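Long-range contacts in putative cytosine/guanine deaminase (Unidentified, PDB 2PAJ), which catalyses the zinc-dependent hydrolytic deamination of 2-amino-4-hydroxypteridines such as isoxanthopterin, giving 2,4-dihydroxypteridines and ammonium: residues A[135-140]-A[216-221]; A[170-175]-A[224-229]; A[209-214]-A[398-403]; A[243-248]-A[278-283]; A[264-269]-A[291-296]. All blocks are in the same frame, centred on the assembly; numbering follows the deposited sequence.

Interaction 1: residues A[135-140]-A[216-221]; sequences ADHNYV and VMAPTT
His137 faces Ala218 with their CA atoms 7.2 Å apart, and Tyr139 faces Thr220 at 6.8 Å between CA atoms, so side chains must bridge the two backbones. The segments leave strands 131-136 and 213-217 of a TIM barrel at their C-terminal ends, the side that carries the active site. Strand 163-168 pairs with both strands and lies between them.

His137 spans the gap. Its CG stands anti to the backbone N (chi1 -169°), which sends the imidazole across toward the other segment. His137 NE2 donates to Ala218 O at 2.9 Å, although the position of that oxygen is somewhat uncertain. Thr220 O also lies at the ring edge, 3.4 Å from His137 CE1. The carbonyls of Ala218 and Thr220 thus border the same edge of the imidazole. The ring also meets those of His76, His78 and His248, all zinc ligands, and the His137 side chain is about 5 Å from the metal, which places it in the second shell of the site.

Tyr139 and Thr220 cross at about a right angle. Thr220 CG2 approaches the ring obliquely, 3.8 Å from Tyr139 CD2. The tyrosine also touches Gln81, a probable substrate-binding residue. Asn138 opens an Asx turn: Val140 N donates to Asn138 OD1 at 3.2 Å, from above the carbonyl plane of the amide.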
# COMPACT_ATOMS: atom_id res chain seq x y z
N ALA A 135 2.08 -1.63 1.91
CA ALA A 135 3.10 -2.44 1.26
C ALA A 135 4.26 -1.49 1.00
O ALA A 135 4.10 -0.47 0.34
CB ALA A 135 2.57 -3.01 -0.06
N ASP A 136 5.43 -1.82 1.55
CA ASP A 136 6.60 -0.98 1.34
C ASP A 136 7.64 -1.68 0.48
O ASP A 136 7.98 -2.84 0.72
CB ASP A 136 7.22 -0.57 2.67
CG ASP A 136 8.46 0.29 2.48
OD1 ASP A 136 8.37 1.36 1.84
OD2 ASP A 136 9.54 -0.11 2.97
N HIS A 137 8.12 -0.97 -0.54
CA HIS A 137 9.15 -1.48 -1.44
C HIS A 137 10.45 -1.00 -0.81
O HIS A 137 11.04 -0.00 -1.22
CB HIS A 137 8.98 -0.89 -2.85
CG HIS A 137 9.83 -1.55 -3.89
ND1 HIS A 137 9.89 -1.12 -5.19
CD2 HIS A 137 10.65 -2.63 -3.81
CE1 HIS A 137 10.70 -1.90 -5.88
NE2 HIS A 137 11.18 -2.82 -5.07
N ASN A 138 10.86 -1.72 0.23
CA ASN A 138 12.07 -1.40 0.97
C ASN A 138 13.31 -1.87 0.23
O ASN A 138 13.39 -3.02 -0.21
CB ASN A 138 12.00 -2.02 2.37
CG ASN A 138 13.23 -1.70 3.21
OD1 ASN A 138 13.89 -0.68 3.00
ND2 ASN A 138 13.51 -2.56 4.19
N TYR A 139 14.28 -0.97 0.07
CA TYR A 139 15.50 -1.36 -0.61
C TYR A 139 16.76 -0.88 0.07
O TYR A 139 17.84 -0.83 -0.54
CB TYR A 139 15.47 -0.97 -2.09
CG TYR A 139 15.29 0.49 -2.40
CD1 TYR A 139 16.31 1.41 -2.14
CD2 TYR A 139 14.13 0.93 -3.03
CE1 TYR A 139 16.19 2.72 -2.52
CE2 TYR A 139 13.99 2.25 -3.41
CZ TYR A 139 15.02 3.14 -3.15
OH TYR A 139 14.89 4.45 -3.53
N VAL A 140 16.63 -0.53 1.34
CA VAL A 140 17.82 -0.17 2.07
C VAL A 140 18.34 -1.48 2.68
O VAL A 140 17.83 -2.01 3.67
CB VAL A 140 17.55 0.91 3.16
CG1 VAL A 140 16.35 1.76 2.75
CG2 VAL A 140 17.36 0.30 4.52
N VAL A 216 7.47 -10.48 -0.05
CA VAL A 216 7.50 -10.68 -1.49
C VAL A 216 8.88 -10.34 -2.09
O VAL A 216 9.60 -9.48 -1.58
CB VAL A 216 6.32 -9.88 -2.22
CG1 VAL A 216 5.52 -9.07 -1.24
CG2 VAL A 216 6.85 -8.98 -3.31
N MET A 217 9.23 -11.06 -3.15
CA MET A 217 10.48 -10.93 -3.90
C MET A 217 10.39 -9.64 -4.73
O MET A 217 9.63 -9.60 -5.70
CB MET A 217 10.61 -12.14 -4.84
CG MET A 217 11.86 -12.19 -5.72
SD MET A 217 13.38 -12.57 -4.84
CE MET A 217 14.31 -11.12 -5.12
N ALA A 218 11.17 -8.61 -4.39
CA ALA A 218 11.07 -7.34 -5.10
C ALA A 218 12.32 -6.56 -5.52
O ALA A 218 12.53 -5.43 -5.07
CB ALA A 218 10.16 -6.41 -4.29
N PRO A 219 13.15 -7.13 -6.40
CA PRO A 219 14.35 -6.40 -6.84
C PRO A 219 13.92 -5.02 -7.37
O PRO A 219 13.16 -4.93 -8.34
CB PRO A 219 14.90 -7.30 -7.94
CG PRO A 219 14.46 -8.67 -7.51
CD PRO A 219 13.04 -8.44 -7.06
N THR A 220 14.42 -3.95 -6.75
CA THR A 220 14.06 -2.58 -7.14
C THR A 220 13.59 -2.34 -8.58
O THR A 220 12.39 -2.23 -8.83
CB THR A 220 15.20 -1.62 -6.82
OG1 THR A 220 15.81 -2.03 -5.59
CG2 THR A 220 14.65 -0.20 -6.65
N THR A 221 14.53 -2.23 -9.52
CA THR A 221 14.20 -2.04 -10.93
C THR A 221 14.73 -3.28 -11.64
O THR A 221 15.83 -3.28 -12.18
CB THR A 221 14.86 -0.79 -11.53
OG1 THR A 221 14.58 0.33 -10.68
CG2 THR A 221 14.30 -0.50 -12.93

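Interaction 2: residues A[170-175]-A[224-229]; sequences GATQTR and YSISPR
Ser225 loses the most surface in this contact, and it meets the other segment through both its backbone and its side chain. Ser225 O accepts from Thr172 N at 2.8 Å, with the donor nearly in line with the C=O bond. Gln173 N reaches the same Ser225 O in a second, weak bond at 3.4 Å. One oxygen thus accepts from two successive amides of the 170-175 loop, the second only weakly. The CB of Ser225 packs on the methyl of Ala171, 3.4 Å from Ala171 CB, while its OG turns to Thr221 N.

Gln173 lies along the backbone of 224-227. Gln173 CG is 3.5 Å from Tyr224 O; beyond it the chain bends at chi2 (-124°), which carries the amide toward Ser227. Gln173 NE2 and Ser227 N are both donors, so their approach is packing and not a bond.

Ile226 is the apolar partner. Its side chain crosses that of Thr172 obliquely, with Ile226 CG1 3.3 Å from Thr172 OG1 and close to the threonine CG2. Thr172 OG1 has its polar partner in Glu230.

The contact lies on the active-site side of the TIM barrel. The 170-175 loop follows strand 163-168 and leads toward helix 190-203. The other segment runs into helix 228-240, where Ser227 is the N-cap and its OG takes the N-H of Glu230.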
# COMPACT_ATOMS: atom_id res chain seq x y z
N GLY A 170 16.29 -4.59 -3.73
CA GLY A 170 17.73 -4.63 -3.76
C GLY A 170 18.31 -4.82 -5.14
O GLY A 170 17.60 -4.83 -6.15
N ALA A 171 19.63 -4.97 -5.20
CA ALA A 171 20.31 -5.18 -6.46
C ALA A 171 21.59 -5.97 -6.29
O ALA A 171 22.18 -6.02 -5.21
CB ALA A 171 20.62 -3.84 -7.13
N THR A 172 22.00 -6.61 -7.38
CA THR A 172 23.23 -7.39 -7.40
C THR A 172 24.27 -6.62 -8.21
O THR A 172 25.43 -6.97 -8.24
CB THR A 172 23.01 -8.79 -7.99
OG1 THR A 172 22.46 -8.69 -9.31
CG2 THR A 172 22.08 -9.58 -7.11
N GLN A 173 23.83 -5.55 -8.87
CA GLN A 173 24.75 -4.72 -9.63
C GLN A 173 24.51 -3.24 -9.45
O GLN A 173 23.60 -2.82 -8.73
CB GLN A 173 24.71 -5.03 -11.12
CG GLN A 173 23.40 -5.46 -11.65
CD GLN A 173 23.56 -6.79 -12.31
OE1 GLN A 173 23.98 -7.75 -11.66
NE2 GLN A 173 23.26 -6.85 -13.60
N THR A 174 25.33 -2.45 -10.16
CA THR A 174 25.25 -0.99 -10.06
C THR A 174 26.21 -0.26 -10.99
O THR A 174 25.86 0.75 -11.62
CB THR A 174 25.59 -0.51 -8.64
OG1 THR A 174 25.76 0.91 -8.66
CG2 THR A 174 26.89 -1.19 -8.14
N ARG A 175 27.44 -0.78 -11.03
CA ARG A 175 28.52 -0.21 -11.81
C ARG A 175 28.53 1.31 -11.88
O ARG A 175 28.44 1.95 -12.95
CB ARG A 175 28.60 -0.85 -13.20
CG ARG A 175 29.83 -1.76 -13.35
CD ARG A 175 29.76 -3.00 -12.42
NE ARG A 175 30.84 -3.11 -11.42
CZ ARG A 175 30.63 -3.21 -10.10
NH1 ARG A 175 29.39 -3.19 -9.62
NH2 ARG A 175 31.66 -3.35 -9.26
N TYR A 224 17.36 -3.58 -14.20
CA TYR A 224 18.64 -2.93 -13.92
C TYR A 224 19.28 -3.44 -12.63
O TYR A 224 20.46 -3.73 -12.60
CB TYR A 224 18.47 -1.41 -13.86
CG TYR A 224 18.09 -0.79 -15.19
CD1 TYR A 224 16.80 -0.28 -15.40
CD2 TYR A 224 18.99 -0.77 -16.26
CE1 TYR A 224 16.42 0.22 -16.64
CE2 TYR A 224 18.62 -0.26 -17.50
CZ TYR A 224 17.33 0.23 -17.69
OH TYR A 224 16.96 0.71 -18.92
N SER A 225 18.49 -3.57 -11.57
CA SER A 225 19.02 -4.02 -10.29
C SER A 225 19.65 -5.42 -10.35
O SER A 225 20.54 -5.74 -9.57
CB SER A 225 17.91 -4.04 -9.23
OG SER A 225 17.39 -2.75 -8.99
N ILE A 226 19.21 -6.21 -11.32
CA ILE A 226 19.66 -7.58 -11.46
C ILE A 226 19.89 -8.09 -12.90
O ILE A 226 19.30 -7.59 -13.85
CB ILE A 226 18.64 -8.47 -10.71
CG1 ILE A 226 19.20 -8.77 -9.33
CG2 ILE A 226 18.24 -9.69 -11.51
CD1 ILE A 226 18.29 -9.59 -8.45
N SER A 227 20.76 -9.09 -13.05
CA SER A 227 21.04 -9.65 -14.36
C SER A 227 19.84 -10.47 -14.85
O SER A 227 19.09 -11.00 -14.05
CB SER A 227 22.27 -10.56 -14.29
OG SER A 227 21.98 -11.73 -13.56
N PRO A 228 19.65 -10.58 -16.18
CA PRO A 228 18.50 -11.36 -16.64
C PRO A 228 18.52 -12.85 -16.28
O PRO A 228 17.47 -13.48 -16.16
CB PRO A 228 18.46 -11.09 -18.15
CG PRO A 228 19.84 -10.67 -18.48
CD PRO A 228 20.29 -9.87 -17.31
N ARG A 229 19.71 -13.40 -16.11
CA ARG A 229 19.86 -14.81 -15.73
C ARG A 229 19.39 -14.87 -14.28
O ARG A 229 18.77 -15.84 -13.83
CB ARG A 229 21.34 -15.21 -15.84
CG ARG A 229 21.75 -16.49 -15.12
CD ARG A 229 23.27 -16.43 -14.89
NE ARG A 229 23.86 -17.66 -14.37
CZ ARG A 229 25.18 -17.84 -14.20
NH1 ARG A 229 26.04 -16.86 -14.51
NH2 ARG A 229 25.66 -18.99 -13.74

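Interaction 3: residues A[209-214]-A[398-403]; sequences PRAMRR and MGLDEV
Met398 closes helix 383-398 beside Arg214, whose NH1 comes within 3.1 Å of Met398 O at the edge of the guanidinium. The contact lies at the N-terminal side of the TIM barrel, where strand 213-217 begins. The carbonyl end of the helix would probably favour the positive charge of the arginine here.

Gly399 follows with a positive phi (84°) and takes the chain out of the helix. Leu400 then turns inward. Its CD2 lies over one face of the Arg214 guanidinium, 3.8 Å from Arg214 NE, and the two side chains run antiparallel to one another. The same methyl touches Ala211, with Leu400 CD2 4.2 Å from Ala211 CB. On the barrel side Leu400 meets Thr133 of strand 131-136.

Asp401 adds a light touch on Pro209 through its CB. A type I turn from Leu400 to Val403 brings the next amide round, and Glu402 N donates to Pro209 O at 3.0 Å. The Glu402 side chain runs parallel to that of the proline, with Glu402 CG 3.5 Å from Pro209 CG. Its carboxylate forms a salt bridge, Arg210 NH1 to Glu402 OE1 at 3.4 Å, whose hydrogen bond is weak. The carboxylate and guanidinium planes are nearly perpendicular. Arg210 has a further salt bridge to Asp44.

Val403 ends the segment against the backbone of 209-214, Val403 CG2 lying 3.9 Å from Arg210 CA.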
# COMPACT_ATOMS: atom_id res chain seq x y z
N PRO A 209 -5.20 -15.80 3.35
CA PRO A 209 -5.62 -14.63 2.58
C PRO A 209 -6.01 -13.44 3.47
O PRO A 209 -6.62 -12.48 3.02
CB PRO A 209 -6.77 -15.17 1.74
CG PRO A 209 -7.37 -16.21 2.64
CD PRO A 209 -6.18 -16.90 3.24
N ARG A 210 -5.65 -13.51 4.75
CA ARG A 210 -5.91 -12.44 5.68
C ARG A 210 -4.76 -12.38 6.67
O ARG A 210 -4.93 -12.14 7.87
CB ARG A 210 -7.26 -12.64 6.39
CG ARG A 210 -7.43 -13.97 7.09
CD ARG A 210 -8.90 -14.34 7.09
NE ARG A 210 -9.70 -13.43 7.90
CZ ARG A 210 -10.99 -13.17 7.68
NH1 ARG A 210 -11.63 -13.74 6.66
NH2 ARG A 210 -11.66 -12.37 8.51
N ALA A 211 -3.57 -12.59 6.13
CA ALA A 211 -2.35 -12.56 6.91
C ALA A 211 -2.06 -11.12 7.38
O ALA A 211 -2.38 -10.17 6.68
CB ALA A 211 -1.20 -13.09 6.07
N MET A 212 -1.49 -10.98 8.57
CA MET A 212 -1.14 -9.66 9.09
C MET A 212 0.30 -9.36 8.70
O MET A 212 0.79 -8.25 8.94
CB MET A 212 -1.30 -9.62 10.61
CG MET A 212 -2.74 -9.64 11.08
SD MET A 212 -3.76 -8.31 10.39
CE MET A 212 -3.08 -6.88 11.23
N ARG A 213 0.96 -10.35 8.12
CA ARG A 213 2.34 -10.22 7.67
C ARG A 213 2.59 -10.97 6.37
O ARG A 213 2.12 -12.08 6.19
CB ARG A 213 3.30 -10.72 8.74
CG ARG A 213 3.54 -9.68 9.78
CD ARG A 213 4.23 -10.23 10.98
NE ARG A 213 4.59 -9.14 11.88
CZ ARG A 213 5.29 -9.28 12.99
NH1 ARG A 213 5.71 -10.48 13.37
NH2 ARG A 213 5.60 -8.21 13.71
N ARG A 214 3.33 -10.33 5.48
CA ARG A 214 3.64 -10.91 4.18
C ARG A 214 5.01 -10.49 3.70
O ARG A 214 5.55 -9.47 4.12
CB ARG A 214 2.61 -10.46 3.15
CG ARG A 214 1.32 -11.18 3.27
CD ARG A 214 0.96 -11.79 1.95
NE ARG A 214 0.23 -13.03 2.14
CZ ARG A 214 -0.34 -13.71 1.16
NH1 ARG A 214 -0.26 -13.25 -0.08
NH2 ARG A 214 -0.99 -14.83 1.42
N MET A 398 -2.01 -8.44 -4.29
CA MET A 398 -1.03 -8.88 -3.31
C MET A 398 -1.39 -10.27 -2.74
O MET A 398 -0.68 -10.81 -1.90
CB MET A 398 -0.88 -7.83 -2.20
CG MET A 398 -0.47 -6.46 -2.71
SD MET A 398 0.62 -5.49 -1.64
CE MET A 398 -0.50 -4.99 -0.40
N GLY A 399 -2.50 -10.83 -3.20
CA GLY A 399 -2.88 -12.15 -2.73
C GLY A 399 -3.65 -12.24 -1.43
O GLY A 399 -3.92 -13.34 -0.93
N LEU A 400 -4.00 -11.09 -0.87
CA LEU A 400 -4.79 -11.05 0.36
C LEU A 400 -6.27 -11.02 -0.01
O LEU A 400 -6.94 -10.00 0.17
CB LEU A 400 -4.41 -9.82 1.17
CG LEU A 400 -3.01 -9.84 1.80
CD1 LEU A 400 -2.77 -8.52 2.50
CD2 LEU A 400 -2.90 -11.01 2.78
N ASP A 401 -6.77 -12.16 -0.49
CA ASP A 401 -8.13 -12.31 -0.96
C ASP A 401 -9.30 -12.23 0.01
O ASP A 401 -10.45 -12.15 -0.41
CB ASP A 401 -8.22 -13.61 -1.77
CG ASP A 401 -7.19 -13.66 -2.87
OD1 ASP A 401 -6.89 -12.59 -3.43
OD2 ASP A 401 -6.68 -14.75 -3.19
N GLU A 402 -9.04 -12.26 1.31
CA GLU A 402 -10.14 -12.14 2.25
C GLU A 402 -10.05 -10.77 2.89
O GLU A 402 -10.52 -10.55 4.01
CB GLU A 402 -10.08 -13.25 3.31
CG GLU A 402 -10.51 -14.62 2.78
CD GLU A 402 -10.65 -15.66 3.88
OE1 GLU A 402 -9.72 -15.79 4.72
OE2 GLU A 402 -11.69 -16.37 3.92
N VAL A 403 -9.45 -9.84 2.14
CA VAL A 403 -9.24 -8.44 2.53
C VAL A 403 -9.65 -7.50 1.37
O VAL A 403 -9.63 -7.90 0.21
CB VAL A 403 -7.75 -8.18 2.88
CG1 VAL A 403 -7.57 -6.80 3.46
CG2 VAL A 403 -7.25 -9.23 3.84

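Interaction 4: residues A[243-248]-A[278-283]. With ZN (zinc ion), chain B.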
# COMPACT_ATOMS: atom_id res chain seq x y z
N LEU A 243 5.82 -17.13 -2.78
CA LEU A 243 5.76 -15.68 -2.61
C LEU A 243 5.44 -14.99 -3.93
O LEU A 243 5.59 -15.59 -4.99
CB LEU A 243 7.11 -15.15 -2.10
CG LEU A 243 7.76 -15.71 -0.86
CD1 LEU A 243 9.08 -14.99 -0.65
CD2 LEU A 243 6.85 -15.54 0.34
N ARG A 244 5.01 -13.73 -3.85
CA ARG A 244 4.70 -12.96 -5.04
C ARG A 244 5.90 -12.09 -5.43
O ARG A 244 6.80 -11.86 -4.62
CB ARG A 244 3.47 -12.07 -4.82
CG ARG A 244 2.24 -12.87 -4.52
CD ARG A 244 0.99 -12.18 -4.98
NE ARG A 244 -0.10 -13.15 -5.03
CZ ARG A 244 -1.19 -13.02 -5.77
NH1 ARG A 244 -1.36 -11.94 -6.52
NH2 ARG A 244 -2.11 -13.97 -5.76
N MET A 245 5.91 -11.63 -6.68
CA MET A 245 7.01 -10.81 -7.18
C MET A 245 6.55 -9.40 -7.53
O MET A 245 5.47 -9.20 -8.08
CB MET A 245 7.61 -11.48 -8.40
CG MET A 245 8.23 -12.84 -8.14
SD MET A 245 8.19 -13.86 -9.60
CE MET A 245 6.97 -14.92 -9.14
N HIS A 246 7.40 -8.42 -7.22
CA HIS A 246 7.08 -7.03 -7.50
C HIS A 246 8.33 -6.23 -7.84
O HIS A 246 9.38 -6.46 -7.27
CB HIS A 246 6.38 -6.41 -6.29
CG HIS A 246 6.21 -4.93 -6.38
ND1 HIS A 246 6.88 -4.06 -5.57
CD2 HIS A 246 5.44 -4.17 -7.20
CE1 HIS A 246 6.54 -2.82 -5.87
NE2 HIS A 246 5.66 -2.86 -6.86
N SER A 247 8.20 -5.28 -8.77
CA SER A 247 9.33 -4.44 -9.15
C SER A 247 8.92 -3.17 -9.91
O SER A 247 7.79 -3.04 -10.37
CB SER A 247 10.32 -5.25 -10.00
OG SER A 247 11.49 -4.50 -10.32
N HIS A 248 9.87 -2.23 -10.00
CA HIS A 248 9.71 -0.98 -10.73
C HIS A 248 9.98 -1.36 -12.19
O HIS A 248 11.05 -1.86 -12.51
CB HIS A 248 10.78 0.02 -10.28
CG HIS A 248 10.37 0.90 -9.13
ND1 HIS A 248 11.25 1.29 -8.15
CD2 HIS A 248 9.20 1.55 -8.87
CE1 HIS A 248 10.65 2.14 -7.33
NE2 HIS A 248 9.41 2.31 -7.75
N GLY A 278 2.75 -12.96 -14.84
CA GLY A 278 1.82 -13.89 -14.22
C GLY A 278 1.07 -13.19 -13.12
O GLY A 278 1.52 -12.17 -12.62
N SER A 279 -0.08 -13.73 -12.74
CA SER A 279 -0.90 -13.13 -11.69
C SER A 279 -0.12 -13.12 -10.39
O SER A 279 -0.57 -12.60 -9.37
CB SER A 279 -2.18 -13.94 -11.53
OG SER A 279 -1.90 -15.33 -11.56
N ASP A 280 1.06 -13.72 -10.48
CA ASP A 280 2.04 -13.88 -9.41
C ASP A 280 2.75 -12.55 -9.14
O ASP A 280 3.08 -12.22 -8.00
CB ASP A 280 3.08 -14.89 -9.92
CG ASP A 280 3.38 -15.98 -8.94
OD1 ASP A 280 3.86 -15.69 -7.83
OD2 ASP A 280 3.15 -17.16 -9.29
N VAL A 281 2.99 -11.82 -10.22
CA VAL A 281 3.72 -10.55 -10.24
C VAL A 281 2.88 -9.27 -10.47
O VAL A 281 1.78 -9.33 -11.00
CB VAL A 281 4.77 -10.61 -11.37
CG1 VAL A 281 5.86 -9.58 -11.15
CG2 VAL A 281 5.32 -12.01 -11.48
N TRP A 282 3.43 -8.13 -10.06
CA TRP A 282 2.79 -6.83 -10.28
C TRP A 282 3.87 -5.73 -10.30
O TRP A 282 4.84 -5.77 -9.54
CB TRP A 282 1.68 -6.58 -9.23
CG TRP A 282 2.04 -5.80 -8.02
CD1 TRP A 282 2.02 -4.45 -7.86
CD2 TRP A 282 2.40 -6.34 -6.75
NE1 TRP A 282 2.33 -4.11 -6.57
CE2 TRP A 282 2.58 -5.26 -5.87
CE3 TRP A 282 2.60 -7.64 -6.27
CZ2 TRP A 282 2.95 -5.43 -4.52
CZ3 TRP A 282 2.96 -7.81 -4.95
CH2 TRP A 282 3.13 -6.71 -4.09
N TYR A 283 3.72 -4.77 -11.20
CA TYR A 283 4.70 -3.69 -11.34
C TYR A 283 4.26 -2.29 -10.98
O TYR A 283 3.09 -1.93 -11.11
CB TYR A 283 5.23 -3.62 -12.76
CG TYR A 283 6.01 -4.83 -13.20
CD1 TYR A 283 5.38 -5.88 -13.86
CD2 TYR A 283 7.39 -4.93 -12.94
CE1 TYR A 283 6.09 -6.97 -14.27
CE2 TYR A 283 8.10 -6.03 -13.35
CZ TYR A 283 7.45 -7.05 -14.01
OH TYR A 283 8.14 -8.15 -14.44
ZN ZN B . 8.66 3.62 -6.35
O HOH W 1 4.01 -17.35 -5.93
O HOH W 2 -3.18 -11.85 -8.63
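His246 and Trp282 lie on the same face of two neighbouring strands and form an offset stack. The imidazole and the five-membered indole ring have centroids 4.2 Å apart, with planes inclined by 27°. His246 CB sits almost directly above the six-membered ring, 3.7 Å from the centroid of that Trp282 ring, in a CH-pi contact. The histidine's CG is anti to its own amide N (chi1 171°), which lays the ring along the indole. On the other face Met245 CB packs against Val281 CG1 at 3.8 Å.

The backbones are held in parallel register. Met245 N donates to Asp280 O at 3.2 Å, and Trp282 N donates to Met245 O at 3.0 Å. Strands 244-248 and 281-284 are adjacent in the TIM barrel of the amidohydrolase family, joined in sequence through helix 267-273. At the N-terminal end of the pair two waters link the segments. One donates to Leu243 O and Asp280 OD1, and the other joins Arg244 NH1 to Ser279 O.

Further out, Trp282 NE1 is bonded to Thr75 O, which fixes the indole, and Met398 and Leu167 pack on it. The His137 ring meets His246 edge to face. Ser247 OG is hydrogen-bonded to Pro219 O, in the loop after the neighbouring strand 213-217. At the C-terminal end of strand 244-248, His248 NE2 binds zinc at 2.1 Å, together with His76, His78 and Asp336.

Interaction 5: residues A[264-269]-A[291-296]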
# COMPACT_ATOMS: atom_id res chain seq x y z
N GLY A 264 17.37 -6.41 -26.43
CA GLY A 264 16.59 -7.43 -27.12
C GLY A 264 15.31 -6.91 -27.76
O GLY A 264 15.25 -6.74 -28.99
N LYS A 265 14.28 -6.65 -26.95
CA LYS A 265 13.02 -6.15 -27.47
C LYS A 265 12.23 -5.41 -26.39
O LYS A 265 12.82 -4.76 -25.53
CB LYS A 265 12.19 -7.30 -28.04
CG LYS A 265 11.57 -7.00 -29.40
CD LYS A 265 12.62 -6.75 -30.47
CE LYS A 265 12.06 -7.07 -31.86
NZ LYS A 265 10.82 -6.31 -32.27
N SER A 266 10.90 -5.52 -26.42
CA SER A 266 10.04 -4.83 -25.44
C SER A 266 10.30 -5.17 -23.97
O SER A 266 10.64 -6.30 -23.64
CB SER A 266 8.56 -5.10 -25.75
OG SER A 266 7.76 -4.89 -24.61
N PRO A 267 10.12 -4.19 -23.08
CA PRO A 267 10.34 -4.42 -21.64
C PRO A 267 9.46 -5.52 -21.05
O PRO A 267 9.94 -6.44 -20.39
CB PRO A 267 10.06 -3.04 -21.03
CG PRO A 267 10.51 -2.11 -22.12
CD PRO A 267 9.94 -2.76 -23.36
N VAL A 268 8.16 -5.40 -21.28
CA VAL A 268 7.20 -6.38 -20.79
C VAL A 268 7.49 -7.75 -21.41
O VAL A 268 7.55 -8.76 -20.72
CB VAL A 268 5.76 -5.92 -21.11
CG1 VAL A 268 4.75 -6.97 -20.68
CG2 VAL A 268 5.48 -4.61 -20.43
N ALA A 269 7.70 -7.77 -22.73
CA ALA A 269 8.00 -9.00 -23.46
C ALA A 269 9.28 -9.67 -22.93
O ALA A 269 9.39 -10.89 -22.90
CB ALA A 269 8.12 -8.69 -24.95
N ALA A 291 0.45 -1.39 -26.98
CA ALA A 291 -0.86 -2.03 -26.98
C ALA A 291 -0.61 -3.53 -26.79
O ALA A 291 -1.37 -4.22 -26.10
CB ALA A 291 -1.57 -1.78 -28.31
N ASP A 292 0.46 -4.01 -27.41
CA ASP A 292 0.86 -5.42 -27.33
C ASP A 292 1.31 -5.73 -25.92
O ASP A 292 1.11 -6.84 -25.41
CB ASP A 292 2.01 -5.69 -28.30
CG ASP A 292 1.71 -5.22 -29.71
OD1 ASP A 292 0.76 -5.75 -30.34
OD2 ASP A 292 2.43 -4.31 -30.20
N GLU A 293 1.93 -4.74 -25.29
CA GLU A 293 2.40 -4.89 -23.93
C GLU A 293 1.23 -4.97 -22.96
O GLU A 293 1.31 -5.64 -21.94
CB GLU A 293 3.31 -3.73 -23.55
CG GLU A 293 4.70 -3.80 -24.17
CD GLU A 293 5.61 -2.66 -23.72
OE1 GLU A 293 5.44 -1.54 -24.24
OE2 GLU A 293 6.48 -2.88 -22.85
N ILE A 294 0.14 -4.28 -23.29
CA ILE A 294 -1.04 -4.28 -22.44
C ILE A 294 -1.73 -5.62 -22.51
O ILE A 294 -2.21 -6.15 -21.51
CB ILE A 294 -2.01 -3.16 -22.84
CG1 ILE A 294 -1.37 -1.80 -22.55
CG2 ILE A 294 -3.32 -3.27 -22.05
CD1 ILE A 294 -2.16 -0.64 -23.05
N ALA A 295 -1.77 -6.19 -23.71
CA ALA A 295 -2.39 -7.49 -23.94
C ALA A 295 -1.68 -8.58 -23.14
O ALA A 295 -2.31 -9.45 -22.55
CB ALA A 295 -2.36 -7.82 -25.43
N LEU A 296 -0.35 -8.51 -23.14
CA LEU A 296 0.46 -9.48 -22.42
C LEU A 296 0.22 -9.36 -20.92
O LEU A 296 0.26 -10.36 -20.21
CB LEU A 296 1.95 -9.25 -22.71
CG LEU A 296 2.72 -10.37 -23.40
CD1 LEU A 296 4.19 -10.03 -23.35
CD2 LEU A 296 2.46 -11.70 -22.71
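Glu293 lays its side chain over Ser266 and Val268, with its CG 3.9 Å from Val268 CB. Its CG leaves the backbone opposite the carbonyl carbon (chi1 -75°) and the chain stays extended beyond it, which carries the carboxylate across to the start of the neighbouring helix. There OE2 serves as a shared acceptor. Ser266 OG donates to Glu293 OE2 at 3.0 Å, and Val268 N donates to the same Glu293 OE2 at 3.4 Å. Both bonds are weak. The other oxygen, OE1, takes the N-H of Asp290, just before its own segment. The carboxylate thus joins the beginnings of two helices, and the N-terminal amides of both would probably stabilise its negative charge.

Leu296, about one helical turn after Glu293, packs beside it. Its CD1 rests on the backbone of helix 267-273, 3.9 Å from Ala269 CA, and also touches Val268, with Leu296 CD1 4.1 Å from Val268 CG1. Val268 is the buried residue here, held between the acidic and the apolar partner.

Ser266 has a second role. Its OG accepts from Ala269 N at 3.4 Å in a weak capping bond, making Ser266 the N-cap of helix 267-273. Helices 267-273 and 291-300 follow strands 244-248 and 281-284 in sequence, an arrangement of the outer helical layer of a TIM barrel.

Overall arrangement
Interactions 1 and 4 are buried and lie close to the zinc. They touch through Pro219 O and Ser247 OG, since strands 213-217 and 244-248 are neighbours in the barrel. Interaction 1 sets a histidine against loop carbonyls; interaction 4 is parallel strand pairing with an aromatic stack. Interaction 3 uses the opposite end of strand 213-217 and mixes a salt bridge with apolar packing. It reaches the core through Met398, which packs on both Ala135 and Trp282. Interactions 2 and 5 lie farther from the chain centre. Each involves the N-terminal start of a helix with a serine N-cap. Interaction 2 touches interaction 1 through Thr220, while interaction 5 touches none of the others and lies at the surface.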